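Local coordinates for Ctr9 protein (Myceliophthora thermophila, PDB 6AF0), which probably binds the RNA polymerase II complex, this chain being the long helical part of the protein that carries its tetratricopeptide repeats, at residues K118-N130 against L142-L156. Numbering follows the deposited sequence.
Sequences KEYYLQLATQSLN and LFLARGVLILLKASL
L129 lodges as a knob among L142, A145, R146 and L149 of the facing helix. Its CG lies anti to the backbone N (chi1 167°), which carries the two methyls into that hole. L129 CD1 meets L142 CD2 at 3.7 Å, the two side chains lying alongside with their directions reversed. A145 CB borders L129 CD1 at 4.1 Å. The other branch, L129 CD2, lies 3.6 Å from L149 CD2. The aliphatic part of R146 passes across L129 at about a right angle, though the model is too tight here for the exact spacing to be trusted. With an alanine here, both methyls go, which would probably open a gap between L142, A145 and L149.

L149 returns the packing as a knob among L122, A125, T126 and L129. Its CD1 rests on A125 CB at 3.7 Å, while its CD2 also touches T126 CG2 at 3.6 Å. Further along, L122 and L156 meet tip to tip, with L122 CD2 and L156 CD1 3.7 Å apart. L122 CD2 also lies against the backbone and CG of K153. On the more exposed side, E119 crosses K153 at about a right angle, but E119 OE2 and K153 NZ stay 6.1 Å apart, too far for a salt bridge.

No hydrogen bond joins the segments, so apolar contact carries the pairing. Helix 82-101 packs on 118-130, and helix 168-188 on 142-156. Another protein of the assembly touches L144, V148 and L152. The N-to-C directions of the two helical segments make 153°, an antiparallel helical hairpin with knobs-into-holes packing, as in the helix pairs of tetratricopeptide-type solenoids.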
loop_
_atom_site.group_PDB
_atom_site.type_symbol
_atom_site.label_atom_id
_atom_site.label_comp_id
_atom_site.label_asym_id
_atom_site.label_seq_id
_atom_site.Cartn_x
_atom_site.Cartn_y
_atom_site.Cartn_z
ATOM N N LYS A 118 -14.851 41.112 -17.254
ATOM C CA LYS A 118 -14.096 40.945 -18.471
ATOM C C LYS A 118 -15.035 40.661 -19.597
ATOM O O LYS A 118 -14.917 41.246 -20.665
ATOM C CB LYS A 118 -13.160 39.757 -18.396
ATOM C CG LYS A 118 -12.454 39.602 -17.076
ATOM C CD LYS A 118 -11.087 38.973 -17.241
ATOM C CE LYS A 118 -10.073 39.829 -16.518
ATOM N NZ LYS A 118 -8.719 39.503 -17.000
ATOM N N GLU A 119 -15.959 39.734 -19.373
ATOM C CA GLU A 119 -16.864 39.326 -20.444
ATOM C C GLU A 119 -17.759 40.471 -20.891
ATOM O O GLU A 119 -18.243 40.487 -22.022
ATOM C CB GLU A 119 -17.723 38.124 -20.050
ATOM C CG GLU A 119 -18.306 37.373 -21.260
ATOM C CD GLU A 119 -17.287 36.505 -22.013
ATOM O OE1 GLU A 119 -16.427 35.870 -21.358
ATOM O OE2 GLU A 119 -17.349 36.442 -23.272
ATOM N N TYR A 120 -17.986 41.416 -19.997
ATOM C CA TYR A 120 -18.717 42.617 -20.343
ATOM C C TYR A 120 -17.984 43.446 -21.407
ATOM O O TYR A 120 -18.538 43.720 -22.488
ATOM C CB TYR A 120 -18.939 43.442 -19.086
ATOM C CG TYR A 120 -19.587 44.767 -19.333
ATOM C CD1 TYR A 120 -20.931 44.841 -19.678
ATOM C CD2 TYR A 120 -18.864 45.944 -19.214
ATOM C CE1 TYR A 120 -21.537 46.054 -19.905
ATOM C CE2 TYR A 120 -19.463 47.163 -19.443
ATOM C CZ TYR A 120 -20.798 47.208 -19.782
ATOM O OH TYR A 120 -21.387 48.415 -20.010
ATOM N N TYR A 121 -16.745 43.829 -21.099
ATOM C CA TYR A 121 -15.896 44.581 -22.039
ATOM C C TYR A 121 -15.623 43.789 -23.345
ATOM O O TYR A 121 -15.534 44.360 -24.439
ATOM C CB TYR A 121 -14.585 45.000 -21.364
ATOM C CG TYR A 121 -14.772 45.961 -20.214
ATOM C CD1 TYR A 121 -15.355 47.205 -20.411
ATOM C CD2 TYR A 121 -14.359 45.635 -18.930
ATOM C CE1 TYR A 121 -15.531 48.095 -19.356
ATOM C CE2 TYR A 121 -14.526 46.519 -17.876
ATOM C CZ TYR A 121 -15.116 47.744 -18.092
ATOM O OH TYR A 121 -15.274 48.602 -17.032
ATOM N N LEU A 122 -15.513 42.473 -23.225
ATOM C CA LEU A 122 -15.291 41.628 -24.390
ATOM C C LEU A 122 -16.458 41.727 -25.335
ATOM O O LEU A 122 -16.288 42.050 -26.495
ATOM C CB LEU A 122 -15.045 40.171 -23.989
ATOM C CG LEU A 122 -13.570 39.744 -23.948
ATOM C CD1 LEU A 122 -12.714 40.646 -23.079
ATOM C CD2 LEU A 122 -13.443 38.323 -23.451
ATOM N N GLN A 123 -17.650 41.476 -24.823
ATOM C CA GLN A 123 -18.856 41.574 -25.622
ATOM C C GLN A 123 -19.004 42.978 -26.210
ATOM O O GLN A 123 -19.357 43.124 -27.373
ATOM C CB GLN A 123 -20.065 41.228 -24.773
ATOM C CG GLN A 123 -21.370 41.135 -25.550
ATOM C CD GLN A 123 -22.597 40.987 -24.656
ATOM O OE1 GLN A 123 -23.652 40.553 -25.125
ATOM N NE2 GLN A 123 -22.474 41.344 -23.365
ATOM N N LEU A 124 -18.724 44.011 -25.423
ATOM C CA LEU A 124 -18.776 45.383 -25.958
ATOM C C LEU A 124 -17.774 45.604 -27.101
ATOM O O LEU A 124 -18.069 46.267 -28.097
ATOM C CB LEU A 124 -18.532 46.405 -24.861
ATOM C CG LEU A 124 -19.677 46.626 -23.873
ATOM C CD1 LEU A 124 -19.224 47.591 -22.787
ATOM C CD2 LEU A 124 -20.932 47.156 -24.554
ATOM N N ALA A 125 -16.583 45.047 -26.940
ATOM C CA ALA A 125 -15.562 45.091 -27.970
ATOM C C ALA A 125 -16.027 44.382 -29.230
ATOM O O ALA A 125 -15.743 44.832 -30.330
ATOM C CB ALA A 125 -14.282 44.449 -27.462
ATOM N N THR A 126 -16.717 43.261 -29.068
ATOM C CA THR A 126 -17.253 42.523 -30.223
ATOM C C THR A 126 -18.212 43.414 -31.050
ATOM O O THR A 126 -18.074 43.492 -32.269
ATOM C CB THR A 126 -17.997 41.221 -29.836
ATOM O OG1 THR A 126 -19.216 41.545 -29.165
ATOM C CG2 THR A 126 -17.170 40.314 -28.946
ATOM N N GLN A 127 -19.152 44.096 -30.383
ATOM C CA GLN A 127 -20.150 44.952 -31.071
ATOM C C GLN A 127 -19.473 46.096 -31.829
ATOM O O GLN A 127 -19.712 46.271 -33.023
ATOM C CB GLN A 127 -21.195 45.539 -30.108
ATOM C CG GLN A 127 -21.527 44.671 -28.902
ATOM C CD GLN A 127 -22.682 45.202 -28.075
ATOM O OE1 GLN A 127 -23.262 46.245 -28.387
ATOM N NE2 GLN A 127 -23.014 44.487 -26.999
ATOM N N SER A 128 -18.631 46.865 -31.138
ATOM C CA SER A 128 -17.873 47.966 -31.767
ATOM C C SER A 128 -17.065 47.484 -32.964
ATOM O O SER A 128 -17.086 48.045 -34.051
ATOM C CB SER A 128 -16.913 48.606 -30.773
ATOM O OG SER A 128 -17.604 49.017 -29.617
ATOM N N LEU A 129 -16.331 46.426 -32.741
ATOM C CA LEU A 129 -15.642 45.741 -33.817
ATOM C C LEU A 129 -16.540 45.394 -34.994
ATOM O O LEU A 129 -16.162 45.587 -36.146
ATOM C CB LEU A 129 -15.066 44.461 -33.262
ATOM C CG LEU A 129 -14.522 43.359 -34.161
ATOM C CD1 LEU A 129 -13.273 43.806 -34.898
ATOM C CD2 LEU A 129 -14.228 42.222 -33.203
ATOM N N ASN A 130 -17.714 44.854 -34.705
ATOM C CA ASN A 130 -18.689 44.568 -35.753
ATOM C C ASN A 130 -19.147 45.834 -36.472
ATOM O O ASN A 130 -19.221 45.850 -37.696
ATOM C CB ASN A 130 -19.853 43.764 -35.198
ATOM C CG ASN A 130 -19.490 42.298 -35.030
ATOM O OD1 ASN A 130 -19.301 41.809 -33.923
ATOM N ND2 ASN A 130 -19.353 41.599 -36.142
ATOM N N LEU A 142 -8.415 46.044 -37.675
ATOM C CA LEU A 142 -9.542 45.204 -37.322
ATOM C C LEU A 142 -9.213 43.721 -37.417
ATOM O O LEU A 142 -9.822 42.910 -36.725
ATOM C CB LEU A 142 -10.750 45.535 -38.205
ATOM C CG LEU A 142 -11.516 46.815 -37.866
ATOM C CD1 LEU A 142 -12.773 46.862 -38.712
ATOM C CD2 LEU A 142 -11.883 46.860 -36.390
ATOM N N PHE A 143 -8.276 43.364 -38.290
ATOM C CA PHE A 143 -7.783 41.995 -38.344
ATOM C C PHE A 143 -7.016 41.678 -37.081
ATOM O O PHE A 143 -7.180 40.605 -36.514
ATOM C CB PHE A 143 -6.857 41.774 -39.528
ATOM C CG PHE A 143 -7.520 41.889 -40.868
ATOM C CD1 PHE A 143 -8.764 41.309 -41.119
ATOM C CD2 PHE A 143 -6.871 42.542 -41.904
ATOM C CE1 PHE A 143 -9.357 41.420 -42.369
ATOM C CE2 PHE A 143 -7.456 42.656 -43.147
ATOM C CZ PHE A 143 -8.693 42.091 -43.385
ATOM N N LEU A 144 -6.161 42.602 -36.665
ATOM C CA LEU A 144 -5.514 42.500 -35.370
ATOM C C LEU A 144 -6.520 42.325 -34.247
ATOM O O LEU A 144 -6.437 41.337 -33.492
ATOM C CB LEU A 144 -4.643 43.724 -35.073
ATOM C CG LEU A 144 -3.136 43.531 -35.207
ATOM C CD1 LEU A 144 -2.399 44.727 -34.636
ATOM C CD2 LEU A 144 -2.640 42.270 -34.523
ATOM N N ALA A 145 -7.446 43.288 -34.151
ATOM C CA ALA A 145 -8.504 43.319 -33.128
ATOM C C ALA A 145 -9.226 41.985 -33.002
ATOM O O ALA A 145 -9.496 41.534 -31.900
ATOM C CB ALA A 145 -9.508 44.425 -33.437
ATOM N N ARG A 146 -9.539 41.361 -34.133
ATOM C CA ARG A 146 -10.187 40.055 -34.134
ATOM C C ARG A 146 -9.331 39.012 -33.476
ATOM O O ARG A 146 -9.787 38.263 -32.623
ATOM C CB ARG A 146 -10.490 39.603 -35.556
ATOM C CG ARG A 146 -11.603 40.389 -36.208
ATOM C CD ARG A 146 -12.851 40.331 -35.360
ATOM N NE ARG A 146 -13.478 39.017 -35.378
ATOM C CZ ARG A 146 -14.695 38.776 -35.857
ATOM N NH1 ARG A 146 -15.438 39.767 -36.359
ATOM N NH2 ARG A 146 -15.174 37.536 -35.826
ATOM N N GLY A 147 -8.083 38.951 -33.896
ATOM C CA GLY A 147 -7.152 38.029 -33.287
ATOM C C GLY A 147 -7.171 38.203 -31.783
ATOM O O GLY A 147 -7.481 37.261 -31.031
ATOM N N VAL A 148 -6.876 39.426 -31.355
ATOM C CA VAL A 148 -6.670 39.684 -29.944
ATOM C C VAL A 148 -7.917 39.291 -29.171
ATOM O O VAL A 148 -7.844 38.598 -28.159
ATOM C CB VAL A 148 -6.311 41.143 -29.692
ATOM C CG1 VAL A 148 -6.221 41.417 -28.209
ATOM C CG2 VAL A 148 -4.988 41.455 -30.345
ATOM N N LEU A 149 -9.059 39.722 -29.678
ATOM C CA LEU A 149 -10.324 39.467 -29.028
ATOM C C LEU A 149 -10.477 37.986 -28.852
ATOM O O LEU A 149 -10.772 37.495 -27.776
ATOM C CB LEU A 149 -11.478 39.993 -29.884
ATOM C CG LEU A 149 -12.899 39.859 -29.324
ATOM C CD1 LEU A 149 -13.198 40.987 -28.363
ATOM C CD2 LEU A 149 -13.896 39.871 -30.465
ATOM N N ILE A 150 -10.260 37.262 -29.924
ATOM C CA ILE A 150 -10.495 35.845 -29.890
ATOM C C ILE A 150 -9.601 35.221 -28.820
ATOM O O ILE A 150 -10.061 34.392 -28.029
ATOM C CB ILE A 150 -10.304 35.210 -31.283
ATOM C CG1 ILE A 150 -11.353 35.769 -32.267
ATOM C CG2 ILE A 150 -10.436 33.689 -31.209
ATOM C CD1 ILE A 150 -11.182 35.300 -33.691
ATOM N N LEU A 151 -8.345 35.644 -28.764
ATOM C CA LEU A 151 -7.432 35.168 -27.711
ATOM C C LEU A 151 -7.970 35.432 -26.306
ATOM O O LEU A 151 -8.108 34.520 -25.492
ATOM C CB LEU A 151 -6.058 35.838 -27.824
ATOM C CG LEU A 151 -5.099 35.403 -28.952
ATOM C CD1 LEU A 151 -3.834 36.234 -28.855
ATOM C CD2 LEU A 151 -4.767 33.911 -28.954
ATOM N N LEU A 152 -8.274 36.685 -26.025
ATOM C CA LEU A 152 -8.841 37.056 -24.742
ATOM C C LEU A 152 -10.121 36.298 -24.366
ATOM O O LEU A 152 -10.368 36.035 -23.195
ATOM C CB LEU A 152 -9.132 38.543 -24.726
ATOM C CG LEU A 152 -7.953 39.489 -24.913
ATOM C CD1 LEU A 152 -8.472 40.897 -25.006
ATOM C CD2 LEU A 152 -7.005 39.411 -23.750
ATOM N N LYS A 153 -10.944 35.977 -25.347
ATOM C CA LYS A 153 -12.157 35.211 -25.098
ATOM C C LYS A 153 -11.776 33.746 -24.913
ATOM O O LYS A 153 -12.321 33.057 -24.068
ATOM C CB LYS A 153 -13.154 35.380 -26.262
ATOM C CG LYS A 153 -14.612 35.617 -25.840
ATOM C CD LYS A 153 -15.427 36.426 -26.857
ATOM C CE LYS A 153 -15.301 35.850 -28.261
ATOM N NZ LYS A 153 -16.166 36.531 -29.262
ATOM N N ALA A 154 -10.823 33.272 -25.701
ATOM C CA ALA A 154 -10.454 31.864 -25.681
ATOM C C ALA A 154 -9.855 31.450 -24.361
ATOM O O ALA A 154 -10.084 30.329 -23.918
ATOM C CB ALA A 154 -9.473 31.553 -26.792
ATOM N N SER A 155 -9.074 32.341 -23.749
ATOM C CA SER A 155 -8.449 32.056 -22.446
ATOM C C SER A 155 -9.480 31.888 -21.308
ATOM O O SER A 155 -9.247 31.149 -20.339
ATOM C CB SER A 155 -7.445 33.142 -22.083
ATOM O OG SER A 155 -6.830 32.877 -20.825
ATOM N N LEU A 156 -10.626 32.552 -21.447
ATOM C CA LEU A 156 -11.726 32.426 -20.483
ATOM C C LEU A 156 -12.541 31.127 -20.571
ATOM O O LEU A 156 -13.378 30.868 -19.711
ATOM C CB LEU A 156 -12.665 33.612 -20.618
ATOM C CG LEU A 156 -12.066 34.952 -20.204
ATOM C CD1 LEU A 156 -13.024 36.106 -20.498
ATOM C CD2 LEU A 156 -11.708 34.928 -18.726
#